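DNA damage response protein Rtt109, putative (Neosartorya fumigata, PDB 5ZB9) probably acetylates histone H3 on a lysine, transferring the acetyl group from acetyl-CoA, as a histone acetyltransferase of the Rtt109 family. Local coordinates at residues A[146-154]-A[430-438]; A[162-173]-A[313-321]. All blocks are in the same frame, centred on the assembly; numbering follows the deposited sequence. Where two conformers were deposited one is given.

Contact 1. Residues A[146-154]-A[430-438]; sequences YLFPGSIEN and FLIDQDFNT
F148 meets F436 edge to face, ring centres 5.2 Å apart and planes at 72°, where the loop after strand 133-140 crosses the chain leaving helix 421-432. Followed outward, F148 CB lies 3.9 Å from F436 CD1, CD1 sits over the F436 face, 3.8 Å from F436 CE1, and CE1 reaches L431 CD2 at the same separation. With CG anti to the carbonyl carbon (chi1 -53°), F148 turns the CD1-CE1 side of its ring to both residues; I72 and T97 border the same ring. Phenylalanine suits this place because neighbouring ring carbons can serve an aromatic face and, obliquely, a leucine methyl.

F148 to S151 is a type II turn. G150 takes the positive phi that a side chain would obstruct, and its CA packs against the N437 amide, whose ND2 lies 2.8 Å from E153 OE1. P149 O receives F436 N at 3.2 Å, with a bent N-H···O angle of 140°. At the other end, I432 CD1 touches Y146 CB at 3.8 Å, whereas the Y146 hydroxyl bonds D261.

The chemistry implies a mixed interface: apolar around F148, F436, L431 and I432, polar around G150, E153 and N437, with one bent backbone hydrogen bond.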
loop_
_atom_site.group_PDB
_atom_site.type_symbol
_atom_site.label_atom_id
_atom_site.label_comp_id
_atom_site.label_asym_id
_atom_site.label_seq_id
_atom_site.Cartn_x
_atom_site.Cartn_y
_atom_site.Cartn_z
ATOM N N TYR A 146 -14.270 -2.615 -2.965
ATOM C CA TYR A 146 -14.802 -3.588 -3.917
ATOM C C TYR A 146 -15.148 -4.919 -3.259
ATOM O O TYR A 146 -16.225 -5.480 -3.472
ATOM C CB TYR A 146 -13.786 -3.864 -5.035
ATOM C CG TYR A 146 -13.444 -2.694 -5.932
ATOM C CD1 TYR A 146 -13.911 -2.644 -7.241
ATOM C CD2 TYR A 146 -12.633 -1.656 -5.484
ATOM C CE1 TYR A 146 -13.594 -1.585 -8.077
ATOM C CE2 TYR A 146 -12.310 -0.591 -6.310
ATOM C CZ TYR A 146 -12.793 -0.561 -7.606
ATOM O OH TYR A 146 -12.479 0.493 -8.434
ATOM N N LEU A 147 -14.219 -5.386 -2.433
ATOM C CA LEU A 147 -14.021 -6.805 -2.166
ATOM C C LEU A 147 -15.246 -7.636 -1.833
ATOM O O LEU A 147 -15.545 -8.584 -2.547
ATOM C CB LEU A 147 -12.999 -6.969 -1.045
ATOM C CG LEU A 147 -11.564 -6.813 -1.536
ATOM C CD1 LEU A 147 -10.592 -7.241 -0.454
ATOM C CD2 LEU A 147 -11.349 -7.612 -2.813
ATOM N N PHE A 148 -15.942 -7.311 -0.756
ATOM C CA PHE A 148 -16.958 -8.231 -0.247
ATOM C C PHE A 148 -18.356 -7.619 -0.199
ATOM O O PHE A 148 -18.761 -7.052 0.815
ATOM C CB PHE A 148 -16.549 -8.729 1.140
ATOM C CG PHE A 148 -15.165 -9.298 1.183
ATOM C CD1 PHE A 148 -14.835 -10.402 0.409
ATOM C CD2 PHE A 148 -14.190 -8.732 1.993
ATOM C CE1 PHE A 148 -13.559 -10.939 0.439
ATOM C CE2 PHE A 148 -12.913 -9.269 2.034
ATOM C CZ PHE A 148 -12.597 -10.373 1.248
ATOM N N PRO A 149 -19.104 -7.747 -1.302
ATOM C CA PRO A 149 -20.431 -7.132 -1.384
ATOM C C PRO A 149 -21.448 -7.811 -0.476
ATOM O O PRO A 149 -21.491 -9.038 -0.355
ATOM C CB PRO A 149 -20.808 -7.311 -2.860
ATOM C CG PRO A 149 -19.499 -7.522 -3.556
ATOM C CD PRO A 149 -18.712 -8.344 -2.588
ATOM N N GLY A 150 -22.265 -6.992 0.172
ATOM C CA GLY A 150 -23.289 -7.503 1.053
ATOM C C GLY A 150 -22.784 -7.671 2.470
ATOM O O GLY A 150 -23.576 -7.690 3.417
ATOM N N SER A 151 -21.466 -7.784 2.622
ATOM C CA SER A 151 -20.870 -7.907 3.944
ATOM C C SER A 151 -21.181 -6.665 4.776
ATOM O O SER A 151 -21.124 -6.702 6.007
ATOM C CB SER A 151 -19.355 -8.121 3.847
ATOM O OG SER A 151 -18.711 -7.003 3.262
ATOM N N ILE A 152 -21.516 -5.571 4.097
ATOM C CA ILE A 152 -21.897 -4.336 4.780
ATOM C C ILE A 152 -23.208 -4.529 5.552
ATOM O O ILE A 152 -23.439 -3.881 6.576
ATOM C CB ILE A 152 -22.029 -3.148 3.785
ATOM C CG1 ILE A 152 -22.179 -1.826 4.543
ATOM C CG2 ILE A 152 -23.178 -3.371 2.800
ATOM C CD1 ILE A 152 -22.198 -0.605 3.659
ATOM N N GLU A 153 -24.049 -5.446 5.077
ATOM C CA GLU A 153 -25.315 -5.735 5.736
ATOM C C GLU A 153 -25.139 -6.639 6.954
ATOM O O GLU A 153 -26.013 -6.696 7.818
ATOM C CB GLU A 153 -26.291 -6.373 4.751
ATOM C CG GLU A 153 -26.642 -5.480 3.576
ATOM C CD GLU A 153 -27.631 -6.133 2.635
ATOM O OE1 GLU A 153 -28.287 -7.113 3.049
ATOM O OE2 GLU A 153 -27.741 -5.677 1.475
ATOM N N ASN A 154 -24.011 -7.343 7.017
ATOM C CA ASN A 154 -23.704 -8.196 8.161
ATOM C C ASN A 154 -23.543 -7.348 9.417
ATOM O O ASN A 154 -22.578 -6.596 9.543
ATOM C CB ASN A 154 -22.439 -9.027 7.892
ATOM C CG ASN A 154 -21.906 -9.732 9.139
ATOM O OD1 ASN A 154 -22.631 -9.949 10.112
ATOM N ND2 ASN A 154 -20.622 -10.096 9.108
ATOM N N PHE A 430 -14.395 -12.669 -9.708
ATOM C CA PHE A 430 -15.238 -13.756 -9.221
ATOM C C PHE A 430 -15.604 -13.518 -7.760
ATOM O O PHE A 430 -16.755 -13.686 -7.359
ATOM C CB PHE A 430 -14.536 -15.108 -9.374
ATOM C CG PHE A 430 -15.399 -16.285 -9.008
ATOM C CD1 PHE A 430 -16.158 -16.936 -9.976
ATOM C CD2 PHE A 430 -15.458 -16.742 -7.698
ATOM C CE1 PHE A 430 -16.954 -18.015 -9.642
ATOM C CE2 PHE A 430 -16.263 -17.820 -7.354
ATOM C CZ PHE A 430 -17.010 -18.459 -8.328
ATOM N N LEU A 431 -14.612 -13.120 -6.973
ATOM C CA LEU A 431 -14.807 -12.879 -5.554
ATOM C C LEU A 431 -15.792 -11.739 -5.329
ATOM O O LEU A 431 -16.656 -11.809 -4.458
ATOM C CB LEU A 431 -13.465 -12.568 -4.882
ATOM C CG LEU A 431 -13.469 -12.347 -3.367
ATOM C CD1 LEU A 431 -14.119 -13.524 -2.636
ATOM C CD2 LEU A 431 -12.048 -12.105 -2.860
ATOM N N ILE A 432 -15.651 -10.690 -6.127
ATOM C CA ILE A 432 -16.514 -9.524 -6.020
ATOM C C ILE A 432 -17.950 -9.880 -6.407
ATOM O O ILE A 432 -18.896 -9.318 -5.872
ATOM C CB ILE A 432 -15.994 -8.370 -6.906
ATOM C CG1 ILE A 432 -14.605 -7.936 -6.440
ATOM C CG2 ILE A 432 -16.944 -7.185 -6.878
ATOM C CD1 ILE A 432 -13.982 -6.869 -7.314
ATOM N N ASP A 433 -18.113 -10.836 -7.314
ATOM C CA ASP A 433 -19.446 -11.248 -7.750
ATOM C C ASP A 433 -20.175 -12.146 -6.749
ATOM O O ASP A 433 -21.269 -12.626 -7.042
ATOM C CB ASP A 433 -19.369 -11.978 -9.094
ATOM C CG ASP A 433 -18.925 -11.074 -10.231
ATOM O OD1 ASP A 433 -18.984 -9.831 -10.071
ATOM O OD2 ASP A 433 -18.520 -11.610 -11.289
ATOM N N GLN A 434 -19.584 -12.381 -5.580
ATOM C CA GLN A 434 -20.182 -13.307 -4.623
ATOM C C GLN A 434 -21.003 -12.575 -3.575
ATOM O O GLN A 434 -21.158 -11.361 -3.640
ATOM C CB GLN A 434 -19.104 -14.161 -3.952
ATOM C CG GLN A 434 -18.242 -14.919 -4.939
ATOM C CD GLN A 434 -19.054 -15.817 -5.859
ATOM O OE1 GLN A 434 -19.873 -16.608 -5.398
ATOM N NE2 GLN A 434 -18.827 -15.700 -7.162
ATOM N N ASP A 435 -21.520 -13.329 -2.608
ATOM C CA ASP A 435 -22.396 -12.756 -1.596
ATOM C C ASP A 435 -21.900 -13.079 -0.192
ATOM O O ASP A 435 -21.502 -14.201 0.103
ATOM C CB ASP A 435 -23.835 -13.251 -1.782
ATOM C CG ASP A 435 -24.526 -12.608 -2.980
ATOM O OD1 ASP A 435 -24.086 -11.521 -3.417
ATOM O OD2 ASP A 435 -25.518 -13.185 -3.480
ATOM N N PHE A 436 -21.909 -12.069 0.675
ATOM C CA PHE A 436 -21.405 -12.242 2.040
ATOM C C PHE A 436 -22.360 -11.670 3.084
ATOM O O PHE A 436 -21.964 -11.415 4.226
ATOM C CB PHE A 436 -20.013 -11.602 2.180
ATOM C CG PHE A 436 -18.969 -12.250 1.311
ATOM C CD1 PHE A 436 -18.742 -11.794 0.020
ATOM C CD2 PHE A 436 -18.243 -13.344 1.773
ATOM C CE1 PHE A 436 -17.803 -12.405 -0.788
ATOM C CE2 PHE A 436 -17.304 -13.961 0.972
ATOM C CZ PHE A 436 -17.081 -13.493 -0.311
ATOM N N ASN A 437 -23.619 -11.499 2.689
ATOM C CA ASN A 437 -24.655 -10.952 3.566
ATOM C C ASN A 437 -24.902 -11.746 4.840
ATOM O O ASN A 437 -25.079 -11.167 5.910
ATOM C CB ASN A 437 -25.965 -10.837 2.805
ATOM C CG ASN A 437 -25.882 -9.853 1.674
ATOM O OD1 ASN A 437 -25.620 -10.216 0.526
ATOM N ND2 ASN A 437 -26.095 -8.587 1.991
ATOM N N THR A 438 -24.942 -13.069 4.722
ATOM C CA THR A 438 -25.178 -13.923 5.883
ATOM C C THR A 438 -24.060 -14.942 6.036
ATOM O O THR A 438 -23.297 -15.182 5.096
ATOM C CB THR A 438 -26.517 -14.673 5.780
ATOM O OG1 THR A 438 -26.413 -15.700 4.785
ATOM C CG2 THR A 438 -27.641 -13.717 5.408
#

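Contact 2. Residues A[162-173]-A[313-321]; sequences DRGLIKWWCRVI and GRLVGFLWL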
loop_
_atom_site.group_PDB
_atom_site.type_symbol
_atom_site.label_atom_id
_atom_site.label_comp_id
_atom_site.label_asym_id
_atom_site.label_seq_id
_atom_site.Cartn_x
_atom_site.Cartn_y
_atom_site.Cartn_z
ATOM N N ASP A 162 -13.074 7.726 8.832
ATOM C CA ASP A 162 -11.810 8.184 8.255
ATOM C C ASP A 162 -10.694 8.346 9.292
ATOM O O ASP A 162 -9.586 7.850 9.088
ATOM C CB ASP A 162 -11.999 9.511 7.510
ATOM C CG ASP A 162 -13.015 9.413 6.403
ATOM O OD1 ASP A 162 -13.748 10.398 6.188
ATOM O OD2 ASP A 162 -13.079 8.350 5.750
ATOM N N ARG A 163 -10.976 9.033 10.394
ATOM C CA ARG A 163 -9.945 9.273 11.396
ATOM C C ARG A 163 -9.460 7.965 12.003
ATOM O O ARG A 163 -8.272 7.794 12.244
ATOM C CB ARG A 163 -10.452 10.216 12.492
ATOM C CG ARG A 163 -10.597 11.652 12.033
ATOM C CD ARG A 163 -11.174 12.555 13.116
ATOM N NE ARG A 163 -11.533 13.861 12.570
ATOM C CZ ARG A 163 -10.749 14.938 12.624
ATOM N NH1 ARG A 163 -9.560 14.862 13.218
ATOM N NH2 ARG A 163 -11.158 16.093 12.093
ATOM N N GLY A 164 -10.380 7.038 12.244
ATOM C CA GLY A 164 -10.014 5.745 12.786
ATOM C C GLY A 164 -9.165 4.936 11.829
ATOM O O GLY A 164 -8.231 4.243 12.251
ATOM N N LEU A 165 -9.482 5.016 10.539
ATOM C CA LEU A 165 -8.727 4.283 9.525
ATOM C C LEU A 165 -7.306 4.821 9.366
ATOM O O LEU A 165 -6.355 4.049 9.215
ATOM C CB LEU A 165 -9.446 4.327 8.184
ATOM C CG LEU A 165 -10.307 3.096 7.937
ATOM C CD1 LEU A 165 -11.157 3.272 6.690
ATOM C CD2 LEU A 165 -9.431 1.858 7.837
ATOM N N ILE A 166 -7.162 6.141 9.401
ATOM C CA ILE A 166 -5.840 6.745 9.338
ATOM C C ILE A 166 -4.975 6.302 10.531
ATOM O O ILE A 166 -3.821 5.914 10.346
ATOM C CB ILE A 166 -5.932 8.283 9.270
ATOM C CG1 ILE A 166 -6.659 8.708 7.991
ATOM C CG2 ILE A 166 -4.542 8.916 9.309
ATOM C CD1 ILE A 166 -7.134 10.159 8.002
ATOM N N LYS A 167 -5.523 6.323 11.745
ATOM C CA LYS A 167 -4.757 5.858 12.900
ATOM C C LYS A 167 -4.444 4.375 12.786
ATOM O O LYS A 167 -3.355 3.934 13.160
ATOM C CB LYS A 167 -5.498 6.126 14.206
ATOM C CG LYS A 167 -5.595 7.594 14.546
ATOM C CD LYS A 167 -6.393 7.824 15.820
ATOM C CE LYS A 167 -6.769 9.299 15.945
ATOM N NZ LYS A 167 -7.474 9.631 17.218
ATOM N N TRP A 168 -5.397 3.611 12.255
ATOM C CA TRP A 168 -5.235 2.163 12.124
ATOM C C TRP A 168 -4.071 1.830 11.189
ATOM O O TRP A 168 -3.191 1.040 11.529
ATOM C CB TRP A 168 -6.536 1.528 11.616
ATOM C CG TRP A 168 -6.561 0.022 11.626
ATOM C CD1 TRP A 168 -6.869 -0.792 12.683
ATOM C CD2 TRP A 168 -6.282 -0.854 10.519
ATOM N NE1 TRP A 168 -6.794 -2.114 12.301
ATOM C CE2 TRP A 168 -6.438 -2.178 10.980
ATOM C CE3 TRP A 168 -5.917 -0.644 9.188
ATOM C CZ2 TRP A 168 -6.245 -3.279 10.159
ATOM C CZ3 TRP A 168 -5.724 -1.746 8.366
ATOM C CH2 TRP A 168 -5.891 -3.045 8.854
ATOM N N TRP A 169 -4.064 2.455 10.019
ATOM C CA TRP A 169 -3.029 2.200 9.029
ATOM C C TRP A 169 -1.653 2.634 9.514
ATOM O O TRP A 169 -0.656 1.998 9.195
ATOM C CB TRP A 169 -3.369 2.892 7.706
ATOM C CG TRP A 169 -4.279 2.069 6.845
ATOM C CD1 TRP A 169 -5.552 2.379 6.461
ATOM C CD2 TRP A 169 -3.990 0.784 6.283
ATOM N NE1 TRP A 169 -6.063 1.375 5.681
ATOM C CE2 TRP A 169 -5.123 0.387 5.553
ATOM C CE3 TRP A 169 -2.876 -0.062 6.319
ATOM C CZ2 TRP A 169 -5.174 -0.822 4.860
ATOM C CZ3 TRP A 169 -2.926 -1.254 5.637
ATOM C CH2 TRP A 169 -4.067 -1.628 4.920
ATOM N N CYS A 170 -1.589 3.706 10.293
ATOM C CA CYS A 170 -0.309 4.090 10.883
ATOM C C CYS A 170 0.185 3.016 11.858
ATOM O O CYS A 170 1.385 2.747 11.912
ATOM C CB CYS A 170 -0.416 5.447 11.576
ATOM S SG CYS A 170 -0.680 6.811 10.412
ATOM N N ARG A 171 -0.729 2.380 12.597
ATOM C CA ARG A 171 -0.351 1.327 13.534
ATOM C C ARG A 171 0.096 0.071 12.790
ATOM O O ARG A 171 0.887 -0.710 13.296
ATOM C CB ARG A 171 -1.508 1.007 14.487
ATOM C CG ARG A 171 -1.762 2.076 15.554
ATOM C CD ARG A 171 -2.803 1.613 16.569
ATOM N NE ARG A 171 -4.107 1.400 15.945
ATOM C CZ ARG A 171 -5.121 2.257 16.010
ATOM N NH1 ARG A 171 -6.261 1.978 15.399
ATOM N NH2 ARG A 171 -4.993 3.389 16.692
ATOM N N VAL A 172 -0.410 -0.118 11.578
ATOM C CA VAL A 172 0.034 -1.225 10.736
ATOM C C VAL A 172 1.476 -0.993 10.289
ATOM O O VAL A 172 2.317 -1.896 10.307
ATOM C CB VAL A 172 -0.857 -1.383 9.485
ATOM C CG1 VAL A 172 -0.205 -2.308 8.470
ATOM C CG2 VAL A 172 -2.252 -1.874 9.869
ATOM N N ILE A 173 1.740 0.243 9.885
ATOM C CA ILE A 173 3.030 0.654 9.353
ATOM C C ILE A 173 4.117 0.775 10.438
ATOM O O ILE A 173 5.278 0.444 10.195
ATOM C CB ILE A 173 2.858 1.998 8.587
ATOM C CG1 ILE A 173 2.136 1.728 7.266
ATOM C CG2 ILE A 173 4.187 2.716 8.352
ATOM C CD1 ILE A 173 2.782 0.642 6.449
ATOM N N GLY A 313 -16.794 17.016 6.391
ATOM C CA GLY A 313 -16.612 15.980 7.389
ATOM C C GLY A 313 -15.821 14.767 6.944
ATOM O O GLY A 313 -15.511 13.908 7.763
ATOM N N ARG A 314 -15.493 14.679 5.656
ATOM C CA ARG A 314 -14.672 13.574 5.162
ATOM C C ARG A 314 -13.172 13.884 5.267
ATOM O O ARG A 314 -12.750 15.026 5.099
ATOM C CB ARG A 314 -15.031 13.238 3.711
ATOM C CG ARG A 314 -16.477 12.810 3.490
ATOM C CD ARG A 314 -16.888 11.666 4.413
ATOM N NE ARG A 314 -15.955 10.545 4.370
ATOM C CZ ARG A 314 -16.056 9.510 3.541
ATOM N NH1 ARG A 314 -17.060 9.447 2.675
ATOM N NH2 ARG A 314 -15.150 8.538 3.576
ATOM N N LEU A 315 -12.370 12.867 5.560
ATOM C CA LEU A 315 -10.919 13.013 5.502
ATOM C C LEU A 315 -10.294 11.836 4.763
ATOM O O LEU A 315 -10.863 10.746 4.715
ATOM C CB LEU A 315 -10.309 13.115 6.903
ATOM C CG LEU A 315 -10.629 14.334 7.772
ATOM C CD1 LEU A 315 -10.025 14.171 9.162
ATOM C CD2 LEU A 315 -10.136 15.621 7.113
ATOM N N VAL A 316 -9.131 12.071 4.168
ATOM C CA VAL A 316 -8.299 10.985 3.678
ATOM C C VAL A 316 -6.864 11.264 4.102
ATOM O O VAL A 316 -6.410 12.409 4.096
ATOM C CB VAL A 316 -8.412 10.806 2.138
ATOM C CG1 VAL A 316 -8.471 12.140 1.442
ATOM C CG2 VAL A 316 -7.269 9.976 1.595
ATOM N N GLY A 317 -6.165 10.224 4.530
ATOM C CA GLY A 317 -4.763 10.365 4.864
ATOM C C GLY A 317 -3.903 9.703 3.803
ATOM O O GLY A 317 -4.247 8.635 3.291
ATOM N N PHE A 318 -2.787 10.334 3.467
ATOM C CA PHE A 318 -1.845 9.746 2.533
ATOM C C PHE A 318 -0.570 9.385 3.262
ATOM O O PHE A 318 0.022 10.212 3.951
ATOM C CB PHE A 318 -1.566 10.698 1.374
ATOM C CG PHE A 318 -2.803 11.124 0.647
ATOM C CD1 PHE A 318 -3.389 10.294 -0.289
ATOM C CD2 PHE A 318 -3.394 12.346 0.913
ATOM C CE1 PHE A 318 -4.536 10.671 -0.954
ATOM C CE2 PHE A 318 -4.546 12.734 0.242
ATOM C CZ PHE A 318 -5.116 11.889 -0.695
ATOM N N LEU A 319 -0.152 8.138 3.107
ATOM C CA LEU A 319 0.972 7.612 3.858
ATOM C C LEU A 319 2.097 7.098 2.951
ATOM O O LEU A 319 1.852 6.364 1.991
ATOM C CB LEU A 319 0.479 6.505 4.777
ATOM C CG LEU A 319 1.458 5.970 5.803
ATOM C CD1 LEU A 319 1.782 7.084 6.763
ATOM C CD2 LEU A 319 0.826 4.836 6.555
ATOM N N TRP A 320 3.327 7.503 3.250
ATOM C CA TRP A 320 4.492 6.977 2.555
ATOM C C TRP A 320 5.515 6.526 3.581
ATOM O O TRP A 320 5.988 7.324 4.389
ATOM C CB TRP A 320 5.111 8.021 1.612
ATOM C CG TRP A 320 4.112 8.659 0.707
ATOM C CD1 TRP A 320 3.697 8.202 -0.513
ATOM C CD2 TRP A 320 3.380 9.864 0.953
ATOM N NE1 TRP A 320 2.761 9.053 -1.041
ATOM C CE2 TRP A 320 2.546 10.080 -0.162
ATOM C CE3 TRP A 320 3.352 10.782 2.008
ATOM C CZ2 TRP A 320 1.686 11.176 -0.252
ATOM C CZ3 TRP A 320 2.500 11.877 1.916
ATOM C CH2 TRP A 320 1.680 12.063 0.793
ATOM N N LEU A 321 5.827 5.238 3.568
ATOM C CA LEU A 321 6.933 4.734 4.352
ATOM C C LEU A 321 8.126 4.601 3.423
ATOM O O LEU A 321 8.102 3.793 2.490
ATOM C CB LEU A 321 6.588 3.394 4.999
ATOM C CG LEU A 321 7.773 2.671 5.643
ATOM C CD1 LEU A 321 8.316 3.466 6.835
ATOM C CD2 LEU A 321 7.372 1.265 6.048
HETATM O O HOH W 1 -14.282 11.804 8.675
#
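A helix laid along a strand of the central mixed sheet makes this contact: helix 162-177 packs on strand 317-324 of the acetyltransferase domain, the local axes 9.3 Å apart and only 9° from parallel. Small and branched residues line the interface. G317 has no side chain, and I166 CD1 settles 3.6 Å from G317 N, filling room that a CB there would take. Farther along, I173 CG1 meets L319 CD2 at 3.4 Å, the two side chains sliding past each other in opposite directions, and I173 CG2 touches L321 CB more loosely. Alternation of the strand sends L319 and L321 to the helix and F318 and W320 to the other face. W235 packs against C170, I173 and L319.

W168 and R171 of the helix are CoA-binding residues, though no CoA is bound here; packing on the sheet sets the position of the helix that carries them. W169, on L138 and A140 of the adjoining strand, has its side chain about 4 Å from that of A94, another CoA contact.

At the start of the helix the chemistry turns polar. The R163 guanidinium, salt-bridged to E216, rests one face on L315 CD1, so the leucine packs against the flat cation while its charge is met elsewhere. R314 bends at chi2 and chi3 and grips D162 side-on, the carboxylate and guanidinium planes 10° apart. A carboxylate suits this place because each oxygen can take one arginine nitrogen: NE to OD1 and NH2 to OD2, both on syn lone pairs. A142 bonds both partners, its N to D162 OD2 and its O to R314 NH2. OD1 accepts twice more, from a water that also donates to G313 O and from L315 N, which comes from above the carboxylate plane at 2.9 Å with an N-H···O angle of 172°.

Contact 2 is nested along the chain inside the loop that contact 1 closes: 146-154 is followed by 162-173, then 313-321, then 430-438. Their centres lie 24 Å apart and their nearest atoms about 10 Å, so they do not touch. Strand 133-140 relates them: it pairs with strand 317-324, and the chain leaving it runs through 146-154 into helix 162-177. Contact 2 lies deeper, about 12 Å from the chain's centre against 22 Å for contact 1. The side chains of L147 and F148 lie about 6 Å from those of A94 and S96, respectively, so loop 146-154 and the helix after it both lie by the CoA site, empty of CoA here, and 430-438 packs on that loop.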